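NDP-N-acetyl-D-galactosaminuronic acid dehydrogenase (Methanosarcina mazei Go1, PDB 3G79) probably oxidises UDP-N-acetyl-D-mannosamine to UDP-N-acetyl-D-mannosaminuronate, with reduction of two NAD(+) per sugar. Local coordinates at residues I249-L252 against A253-E257; N329-M332 against P333-Y337; S166-A170 against G171-A175. All blocks are in the same frame, centred on the assembly; numbering follows the deposited sequence.

Contact 1 of 3, residues I249-L252 against A253-E257; sequences INQL and ALYCE
Gln251 lays its terminal amide over one face of the Tyr255 ring, one helical turn further on. CD stands 4.1 Å above the ring plane of Tyr255, offset toward the rim. The amide plane is tilted 27° from the ring, so the two overlap at a slant and not flat on each other. Gln251 reaches this place because CG lies anti to the backbone N (chi1 162°) and the chain then bends at chi2. Its NE2 comes 3.6 Å from Tyr255 OH, but that hydroxyl is hydrogen-bonded to Glu302 of the second subunit. A leucine in place of Tyr255 would probably deprive that glutamate of this hydroxyl and leave the Gln251 amide without a ring face to lie over. Beside this pair, Leu252 turns CD2 to Cys256 SG at 4.3 Å. The backbone beneath is regular alpha-helix. Tyr255 N gives Gln251 O a nearly straight bond of 3.1 Å, and Ala253 N binds Ile249 O at 2.7 Å. This buried patch belongs to helix 228-258 of the central domain. Leu252 and Cys256 pack on helix 263-271, Asn250 and Leu254 face helix 321-345, and Gln251 and Tyr255 meet the second subunit.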
ATOM      1  N   ILE A 249       3.491   6.463  -5.123  1.00 25.70           N
ATOM      2  CA  ILE A 249       4.889   6.755  -5.446  1.00 26.86           C
ATOM      3  C   ILE A 249       4.937   7.900  -6.438  1.00 26.67           C
ATOM      4  O   ILE A 249       5.872   8.703  -6.384  1.00 26.53           O
ATOM      5  CB  ILE A 249       5.765   5.619  -6.097  1.00 28.53           C
ATOM      6  CG1 ILE A 249       4.953   4.413  -6.409  1.00 24.50           C
ATOM      7  CG2 ILE A 249       7.188   5.425  -5.395  1.00 23.52           C
ATOM      8  CD1 ILE A 249       4.216   4.619  -7.683  1.00 29.91           C
ATOM      9  N   ASN A 250       3.974   7.923  -7.367  1.00 25.92           N
ATOM     10  CA  ASN A 250       3.936   8.954  -8.383  1.00 25.18           C
ATOM     11  C   ASN A 250       3.982  10.257  -7.643  1.00 25.02           C
ATOM     12  O   ASN A 250       4.753  11.132  -7.979  1.00 24.96           O
ATOM     13  CB  ASN A 250       2.666   8.863  -9.248  1.00 23.81           C
ATOM     14  CG  ASN A 250       2.821   7.884 -10.400  1.00 28.35           C
ATOM     15  OD1 ASN A 250       3.939   7.523 -10.781  1.00 24.72           O
ATOM     16  ND2 ASN A 250       1.701   7.464 -10.985  1.00 23.76           N
ATOM     17  N   GLN A 251       3.162  10.355  -6.616  1.00 25.49           N
ATOM     18  CA  GLN A 251       3.134  11.512  -5.742  1.00 27.61           C
ATOM     19  C   GLN A 251       4.481  11.785  -5.072  1.00 27.50           C
ATOM     20  O   GLN A 251       4.891  12.940  -4.948  1.00 29.20           O
ATOM     21  CB  GLN A 251       2.077  11.309  -4.666  1.00 30.73           C
ATOM     22  CG  GLN A 251       2.233  12.197  -3.483  1.00 46.84           C
ATOM     23  CD  GLN A 251       1.492  13.477  -3.624  1.00 34.52           C
ATOM     24  OE1 GLN A 251       1.534  14.150  -4.677  1.00 46.24           O
ATOM     25  NE2 GLN A 251       0.800  13.857  -2.543  1.00 47.33           N
ATOM     26  N   LEU A 252       5.179  10.747  -4.659  1.00 25.86           N
ATOM     27  CA  LEU A 252       6.413  10.973  -3.933  1.00 27.06           C
ATOM     28  C   LEU A 252       7.419  11.480  -4.963  1.00 29.26           C
ATOM     29  O   LEU A 252       8.242  12.350  -4.655  1.00 29.86           O
ATOM     30  CB  LEU A 252       6.899   9.693  -3.265  1.00 25.54           C
ATOM     31  CG  LEU A 252       7.768   9.602  -2.025  1.00 36.50           C
ATOM     32  CD1 LEU A 252       8.961   8.749  -2.414  1.00 24.97           C
ATOM     33  CD2 LEU A 252       8.144  10.948  -1.287  1.00 23.74           C
ATOM     34  N   ALA A 253       7.295  10.961  -6.190  1.00 28.45           N
ATOM     35  CA  ALA A 253       8.105  11.427  -7.294  1.00 27.46           C
ATOM     36  C   ALA A 253       7.932  12.945  -7.494  1.00 26.03           C
ATOM     37  O   ALA A 253       8.919  13.655  -7.517  1.00 26.52           O
ATOM     38  CB  ALA A 253       7.813  10.619  -8.597  1.00 26.47           C
ATOM     39  N   LEU A 254       6.706  13.447  -7.603  1.00 24.75           N
ATOM     40  CA  LEU A 254       6.519  14.908  -7.637  1.00 24.96           C
ATOM     41  C   LEU A 254       7.214  15.608  -6.441  1.00 24.31           C
ATOM     42  O   LEU A 254       7.975  16.501  -6.635  1.00 24.64           O
ATOM     43  CB  LEU A 254       5.045  15.299  -7.748  1.00 25.07           C
ATOM     44  CG  LEU A 254       4.314  14.581  -8.868  1.00 23.29           C
ATOM     45  CD1 LEU A 254       2.826  14.778  -8.798  1.00 25.46           C
ATOM     46  CD2 LEU A 254       4.821  15.055 -10.187  1.00 24.69           C
ATOM     47  N   TYR A 255       7.023  15.128  -5.221  1.00 24.81           N
ATOM     48  CA  TYR A 255       7.711  15.703  -4.058  1.00 25.13           C
ATOM     49  C   TYR A 255       9.232  15.655  -4.175  1.00 24.86           C
ATOM     50  O   TYR A 255       9.921  16.574  -3.732  1.00 23.35           O
ATOM     51  CB  TYR A 255       7.237  15.014  -2.774  1.00 26.33           C
ATOM     52  CG  TYR A 255       5.873  15.478  -2.306  1.00 37.79           C
ATOM     53  CD1 TYR A 255       5.330  15.037  -1.087  1.00 27.73           C
ATOM     54  CD2 TYR A 255       5.132  16.373  -3.061  1.00 26.82           C
ATOM     55  CE1 TYR A 255       4.078  15.482  -0.649  1.00 38.30           C
ATOM     56  CE2 TYR A 255       3.903  16.813  -2.641  1.00 38.39           C
ATOM     57  CZ  TYR A 255       3.373  16.369  -1.439  1.00 27.86           C
ATOM     58  OH  TYR A 255       2.130  16.853  -1.060  1.00 39.45           O
ATOM     59  N   CYS A 256       9.766  14.597  -4.803  1.00 25.84           N
ATOM     60  CA  CYS A 256      11.210  14.444  -4.866  1.00 26.70           C
ATOM     61  C   CYS A 256      11.815  15.380  -5.892  1.00 28.40           C
ATOM     62  O   CYS A 256      12.959  15.863  -5.740  1.00 28.98           O
ATOM     63  CB  CYS A 256      11.616  13.009  -5.155  1.00 25.93           C
ATOM     64  SG  CYS A 256      11.544  12.032  -3.712  1.00 25.05           S
ATOM     65  N   GLU A 257      11.051  15.613  -6.941  1.00 28.86           N
ATOM     66  CA  GLU A 257      11.404  16.642  -7.887  1.00 30.14           C
ATOM     67  C   GLU A 257      11.545  18.000  -7.208  1.00 29.48           C
ATOM     68  O   GLU A 257      12.534  18.697  -7.411  1.00 30.04           O
ATOM     69  CB  GLU A 257      10.383  16.720  -9.006  1.00 30.77           C
ATOM     70  CG  GLU A 257      10.681  15.820 -10.127  1.00 32.54           C
ATOM     71  CD  GLU A 257       9.587  15.934 -11.193  1.00 32.68           C
ATOM     72  OE1 GLU A 257       9.196  14.885 -11.737  1.00 32.71           O
ATOM     73  OE2 GLU A 257       9.114  17.075 -11.462  1.00 33.89           O
TER

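Contact 2 of 3, residues N329-M332 against P333-Y337; sequences NDFM and PAHMY
Phe331 folds its ring forward along helix 321-345, over the start of the next turn. CG is anti to the backbone N (chi1 179°), and this carries the ring toward Ala334 and His335. CE1 of Phe331 touches Ala334 CB at 3.9 Å, and CE2 of Phe331 meets His335 CB at 3.8 Å. The backbone N of His335 lies over the centre of one ring face, 4.3 Å above the plane. That N is already bonded to Phe331 O at 2.9 Å. His335 has the same first torsion (chi1 178°) but leads its imidazole away from this contact. Met332 packs on Asn250 of helix 228-258, while its CB lies 3.6 Å from Pro333 CD. Met336 N binds Met332 O at 2.8 Å. Pro333 has no N-H to give, and Pro333 CD lies 3.9 Å from Asn329 O where a bond would otherwise form. The helix is kinked here. Carbon contacts join Phe331 to Ala334 and His335, whereas the imidazole is held at both nitrogens, by Glu257 at NE2 and by Asp313 of the second subunit at ND1. Two carboxylates would probably favour a protonated, positively charged His335.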
ATOM      1  N   ASN A 329      -2.729   9.940 -10.669  1.00 27.44           N
ATOM      2  CA  ASN A 329      -2.398   9.124 -11.816  1.00 27.78           C
ATOM      3  C   ASN A 329      -2.831   9.702 -13.186  1.00 28.88           C
ATOM      4  O   ASN A 329      -2.080   9.560 -14.169  1.00 28.88           O
ATOM      5  CB  ASN A 329      -2.944   7.716 -11.590  1.00 28.20           C
ATOM      6  CG  ASN A 329      -2.182   6.953 -10.491  1.00 48.70           C
ATOM      7  OD1 ASN A 329      -1.036   7.290 -10.141  1.00 29.60           O
ATOM      8  ND2 ASN A 329      -2.817   5.910  -9.948  1.00 29.95           N
ATOM      9  N   ASP A 330      -4.001  10.363 -13.247  1.00 29.49           N
ATOM     10  CA  ASP A 330      -4.451  11.075 -14.469  1.00 29.82           C
ATOM     11  C   ASP A 330      -3.566  12.276 -14.784  1.00 28.64           C
ATOM     12  O   ASP A 330      -3.558  12.734 -15.934  1.00 29.40           O
ATOM     13  CB  ASP A 330      -5.923  11.587 -14.408  1.00 30.44           C
ATOM     14  CG  ASP A 330      -6.996  10.483 -14.634  1.00 22.98           C
ATOM     15  OD1 ASP A 330      -6.689   9.404 -15.144  1.00 30.34           O
ATOM     16  OD2 ASP A 330      -8.180  10.717 -14.276  1.00 31.51           O
ATOM     17  N   PHE A 331      -2.829  12.774 -13.788  1.00 26.48           N
ATOM     18  CA  PHE A 331      -2.030  13.969 -13.963  1.00 26.58           C
ATOM     19  C   PHE A 331      -0.713  13.724 -14.649  1.00 26.93           C
ATOM     20  O   PHE A 331      -0.140  14.623 -15.268  1.00 28.78           O
ATOM     21  CB  PHE A 331      -1.753  14.615 -12.608  1.00 27.74           C
ATOM     22  CG  PHE A 331      -0.900  15.851 -12.683  1.00 28.92           C
ATOM     23  CD1 PHE A 331      -1.340  16.989 -13.388  1.00 27.61           C
ATOM     24  CD2 PHE A 331       0.328  15.895 -12.037  1.00 27.20           C
ATOM     25  CE1 PHE A 331      -0.560  18.156 -13.431  1.00 28.57           C
ATOM     26  CE2 PHE A 331       1.117  17.047 -12.090  1.00 28.27           C
ATOM     27  CZ  PHE A 331       0.674  18.180 -12.777  1.00 26.91           C
ATOM     28  N   MET A 332      -0.217  12.505 -14.538  1.00 25.80           N
ATOM     29  CA  MET A 332       1.125  12.205 -14.938  1.00 24.36           C
ATOM     30  C   MET A 332       1.422  12.522 -16.403  1.00 26.92           C
ATOM     31  O   MET A 332       2.520  13.012 -16.684  1.00 29.68           O
ATOM     32  CB  MET A 332       1.516  10.793 -14.503  1.00 21.77           C
ATOM     33  CG  MET A 332       1.425  10.632 -12.957  1.00 28.74           C
ATOM     34  SD  MET A 332       2.412  11.819 -12.010  1.00 17.04           S
ATOM     35  CE  MET A 332       1.695  11.663 -10.432  1.00 29.39           C
ATOM     36  N   PRO A 333       0.467  12.271 -17.340  1.00 25.43           N
ATOM     37  CA  PRO A 333       0.686  12.825 -18.675  1.00 25.02           C
ATOM     38  C   PRO A 333       0.913  14.326 -18.715  1.00 25.08           C
ATOM     39  O   PRO A 333       1.830  14.757 -19.426  1.00 26.24           O
ATOM     40  CB  PRO A 333      -0.598  12.440 -19.448  1.00 24.30           C
ATOM     41  CG  PRO A 333      -0.881  11.144 -18.921  1.00 22.98           C
ATOM     42  CD  PRO A 333      -0.625  11.285 -17.383  1.00 24.64           C
ATOM     43  N   ALA A 334       0.126  15.108 -17.978  1.00 24.32           N
ATOM     44  CA  ALA A 334       0.358  16.556 -17.926  1.00 24.91           C
ATOM     45  C   ALA A 334       1.720  16.852 -17.285  1.00 26.53           C
ATOM     46  O   ALA A 334       2.415  17.773 -17.727  1.00 27.91           O
ATOM     47  CB  ALA A 334      -0.780  17.340 -17.211  1.00 22.61           C
ATOM     48  N   HIS A 335       2.123  16.043 -16.308  1.00 25.94           N
ATOM     49  CA  HIS A 335       3.416  16.253 -15.694  1.00 26.53           C
ATOM     50  C   HIS A 335       4.544  15.988 -16.690  1.00 28.80           C
ATOM     51  O   HIS A 335       5.575  16.715 -16.698  1.00 28.72           O
ATOM     52  CB  HIS A 335       3.597  15.429 -14.412  1.00 25.52           C
ATOM     53  CG  HIS A 335       4.945  15.601 -13.795  1.00 24.04           C
ATOM     54  ND1 HIS A 335       5.360  16.793 -13.228  1.00 25.97           N
ATOM     55  CD2 HIS A 335       6.002  14.763 -13.721  1.00 24.30           C
ATOM     56  CE1 HIS A 335       6.601  16.661 -12.792  1.00 24.11           C
ATOM     57  NE2 HIS A 335       7.011  15.440 -13.082  1.00 24.03           N
ATOM     58  N   MET A 336       4.341  14.977 -17.549  1.00 29.85           N
ATOM     59  CA  MET A 336       5.340  14.590 -18.557  1.00 29.85           C
ATOM     60  C   MET A 336       5.512  15.738 -19.502  1.00 30.23           C
ATOM     61  O   MET A 336       6.643  16.183 -19.733  1.00 30.67           O
ATOM     62  CB  MET A 336       4.946  13.301 -19.304  1.00 30.30           C
ATOM     63  CG  MET A 336       5.340  11.990 -18.576  1.00 32.19           C
ATOM     64  SD  MET A 336       7.109  11.547 -18.719  1.00 31.50           S
ATOM     65  CE  MET A 336       7.517  12.015 -17.094  1.00 33.05           C
ATOM     66  N   TYR A 337       4.377  16.233 -20.021  1.00 29.72           N
ATOM     67  CA  TYR A 337       4.320  17.452 -20.823  1.00 28.04           C
ATOM     68  C   TYR A 337       5.016  18.672 -20.191  1.00 28.29           C
ATOM     69  O   TYR A 337       5.805  19.304 -20.853  1.00 29.76           O
ATOM     70  CB  TYR A 337       2.870  17.797 -21.150  1.00 27.10           C
ATOM     71  CG  TYR A 337       2.754  19.043 -21.960  1.00 29.26           C
ATOM     72  CD1 TYR A 337       3.012  19.027 -23.330  1.00 27.18           C
ATOM     73  CD2 TYR A 337       2.397  20.266 -21.360  1.00 27.54           C
ATOM     74  CE1 TYR A 337       2.915  20.184 -24.090  1.00 29.85           C
ATOM     75  CE2 TYR A 337       2.298  21.428 -22.113  1.00 29.91           C
ATOM     76  CZ  TYR A 337       2.566  21.366 -23.472  1.00 27.32           C
ATOM     77  OH  TYR A 337       2.477  22.488 -24.219  1.00 31.34           O
TER

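Contact 3 of 3, residues S166-A170 against G171-A175; sequences SGLKA and GEDFA
The Phe174 ring carries Ala170 on one face and the carbonyl O of Leu168 at its edge, near the ring plane. Ala170 CA sits 3.8 Å from the centroid of the Phe174 ring and 18° off its normal, a CH-pi contact. The methyl of Ala170 lies beyond the rim, with CB 3.6 Å from Phe174 CZ. Phe174 CG takes the crowded position between its backbone N and carbonyl carbon (chi1 64°), which brings the ring back under Ala170.

The second flat group, the Asp173 carboxylate, points at the backbone. Its OD1 accepts from Lys169 N at 2.8 Å, using the anti lone pair. OD2 has a salt bridge with Lys7. In return Asp173 N binds Lys169 O at 2.8 Å, so the two residues are tied twice. Weak bonds from Glu172 N and Phe174 N also reach Lys169 O.

This is the connection from helix 154-166 to strand 175-178 in the Rossmann-type NAD-binding domain. The helix ends in an ST turn, in which Ser166 OG accepts from Leu168 N, and Gly167 follows with positive phi. Ser166 OG is also hydrogen-bonded to Leu162 O. Ala170 and Phe174 form a single beta bridge, with Gly171 N bonded to Phe174 O at 2.8 Å. Gly171 turns the chain at phi 93°, where a side chain would strike Ala170 O.

Lys169 and Glu172 run side by side. Glu172 OE2 lies 3.7 Å from Lys169 CB, while NZ and the carboxylate do not touch. The Phe174 ring is packed further by Leu137 and Leu162.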
ATOM      1  N   SER A 166     -37.941 -17.006 -14.549  1.00 33.82           N
ATOM      2  CA  SER A 166     -38.292 -18.285 -13.990  1.00 34.15           C
ATOM      3  C   SER A 166     -39.603 -18.158 -13.234  1.00 35.16           C
ATOM      4  O   SER A 166     -40.422 -19.077 -13.222  1.00 35.93           O
ATOM      5  CB  SER A 166     -37.197 -18.772 -13.039  1.00 34.07           C
ATOM      6  OG  SER A 166     -37.009 -17.841 -11.981  1.00 28.00           O
ATOM      7  N   GLY A 167     -39.797 -17.007 -12.606  1.00 35.11           N
ATOM      8  CA  GLY A 167     -40.860 -16.835 -11.638  1.00 34.41           C
ATOM      9  C   GLY A 167     -40.592 -17.545 -10.323  1.00 34.18           C
ATOM     10  O   GLY A 167     -41.550 -17.970  -9.690  1.00 35.91           O
ATOM     11  N   LEU A 168     -39.323 -17.685  -9.910  1.00 31.90           N
ATOM     12  CA  LEU A 168     -38.964 -18.323  -8.631  1.00 30.05           C
ATOM     13  C   LEU A 168     -38.097 -17.346  -7.851  1.00 29.62           C
ATOM     14  O   LEU A 168     -37.702 -16.331  -8.386  1.00 28.95           O
ATOM     15  CB  LEU A 168     -38.155 -19.612  -8.830  1.00 28.98           C
ATOM     16  CG  LEU A 168     -38.498 -20.737  -9.827  1.00 42.60           C
ATOM     17  CD1 LEU A 168     -37.229 -21.416 -10.243  1.00 28.43           C
ATOM     18  CD2 LEU A 168     -39.466 -21.784  -9.299  1.00 28.35           C
ATOM     19  N   LYS A 169     -37.753 -17.670  -6.611  1.00 29.54           N
ATOM     20  CA  LYS A 169     -37.056 -16.708  -5.766  1.00 30.07           C
ATOM     21  C   LYS A 169     -35.640 -17.140  -5.448  1.00 29.87           C
ATOM     22  O   LYS A 169     -35.404 -18.277  -5.054  1.00 30.36           O
ATOM     23  CB  LYS A 169     -37.814 -16.460  -4.458  1.00 30.37           C
ATOM     24  CG  LYS A 169     -39.184 -15.848  -4.645  1.00 44.79           C
ATOM     25  CD  LYS A 169     -39.072 -14.362  -4.774  1.00 31.84           C
ATOM     26  CE  LYS A 169     -40.417 -13.723  -5.121  1.00 45.31           C
ATOM     27  NZ  LYS A 169     -40.259 -12.235  -5.334  1.00 31.52           N
ATOM     28  N   ALA A 170     -34.707 -16.213  -5.603  1.00 28.82           N
ATOM     29  CA  ALA A 170     -33.332 -16.465  -5.260  1.00 28.83           C
ATOM     30  C   ALA A 170     -33.176 -16.576  -3.737  1.00 28.86           C
ATOM     31  O   ALA A 170     -33.606 -15.725  -2.991  1.00 27.59           O
ATOM     32  CB  ALA A 170     -32.455 -15.357  -5.817  1.00 28.76           C
ATOM     33  N   GLY A 171     -32.558 -17.653  -3.280  1.00 30.01           N
ATOM     34  CA  GLY A 171     -32.202 -17.762  -1.872  1.00 29.61           C
ATOM     35  C   GLY A 171     -33.318 -18.464  -1.169  1.00 30.92           C
ATOM     36  O   GLY A 171     -33.305 -18.623   0.052  1.00 32.07           O
ATOM     37  N   GLU A 172     -34.325 -18.850  -1.937  1.00 31.20           N
ATOM     38  CA  GLU A 172     -35.359 -19.701  -1.404  1.00 31.76           C
ATOM     39  C   GLU A 172     -35.477 -20.858  -2.362  1.00 31.84           C
ATOM     40  O   GLU A 172     -35.214 -21.983  -1.980  1.00 32.45           O
ATOM     41  CB  GLU A 172     -36.693 -18.969  -1.281  1.00 32.58           C
ATOM     42  CG  GLU A 172     -36.645 -17.614  -0.634  1.00 52.90           C
ATOM     43  CD  GLU A 172     -37.959 -16.889  -0.789  1.00 34.01           C
ATOM     44  OE1 GLU A 172     -39.004 -17.587  -0.815  1.00 53.64           O
ATOM     45  OE2 GLU A 172     -37.963 -15.630  -0.895  1.00 53.55           O
ATOM     46  N   ASP A 173     -35.843 -20.580  -3.615  1.00 31.69           N
ATOM     47  CA  ASP A 173     -36.045 -21.641  -4.610  1.00 31.75           C
ATOM     48  C   ASP A 173     -34.769 -22.124  -5.275  1.00 30.42           C
ATOM     49  O   ASP A 173     -34.650 -23.284  -5.603  1.00 30.57           O
ATOM     50  CB  ASP A 173     -37.060 -21.203  -5.674  1.00 33.49           C
ATOM     51  CG  ASP A 173     -38.428 -20.931  -5.089  1.00 41.41           C
ATOM     52  OD1 ASP A 173     -38.983 -19.828  -5.305  1.00 34.89           O
ATOM     53  OD2 ASP A 173     -38.950 -21.823  -4.394  1.00 34.92           O
ATOM     54  N   PHE A 174     -33.824 -21.221  -5.512  1.00 29.65           N
ATOM     55  CA  PHE A 174     -32.583 -21.579  -6.167  1.00 28.25           C
ATOM     56  C   PHE A 174     -31.438 -20.811  -5.514  1.00 27.70           C
ATOM     57  O   PHE A 174     -31.675 -19.838  -4.764  1.00 28.22           O
ATOM     58  CB  PHE A 174     -32.683 -21.347  -7.682  1.00 28.20           C
ATOM     59  CG  PHE A 174     -32.868 -19.904  -8.064  1.00 34.49           C
ATOM     60  CD1 PHE A 174     -31.763 -19.070  -8.247  1.00 28.75           C
ATOM     61  CD2 PHE A 174     -34.147 -19.378  -8.266  1.00 29.17           C
ATOM     62  CE1 PHE A 174     -31.903 -17.737  -8.614  1.00 34.03           C
ATOM     63  CE2 PHE A 174     -34.311 -18.025  -8.633  1.00 34.72           C
ATOM     64  CZ  PHE A 174     -33.170 -17.201  -8.806  1.00 30.05           C
ATOM     65  N   ALA A 175     -30.213 -21.280  -5.763  1.00 26.18           N
ATOM     66  CA  ALA A 175     -29.003 -20.743  -5.156  1.00 24.98           C
ATOM     67  C   ALA A 175     -28.265 -19.853  -6.171  1.00 25.56           C
ATOM     68  O   ALA A 175     -28.219 -20.171  -7.372  1.00 26.52           O
ATOM     69  CB  ALA A 175     -28.123 -21.900  -4.710  1.00 24.25           C
TER

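Overall arrangement
From the N terminus, contact 3 comes first. It closes a short loop between helix 154-166 and strand 175-178 in the NAD-binding domain. Contact 1 follows on helix 228-258, and contact 2 on helix 321-345. The three are in series; none nests in or crosses another. Contacts 1 and 2 each span successive turns of a helix, and their centres are 12 Å apart. They touch directly: Asn250 meets Asn329, and His335 packs on Leu254. Together they join the two long helices to each other and to the second subunit. Contact 3 lies on the opposite side of the chain's centre, its own centre about 53 Å from that of contact 1 and about 50 Å from that of contact 2, and touches neither.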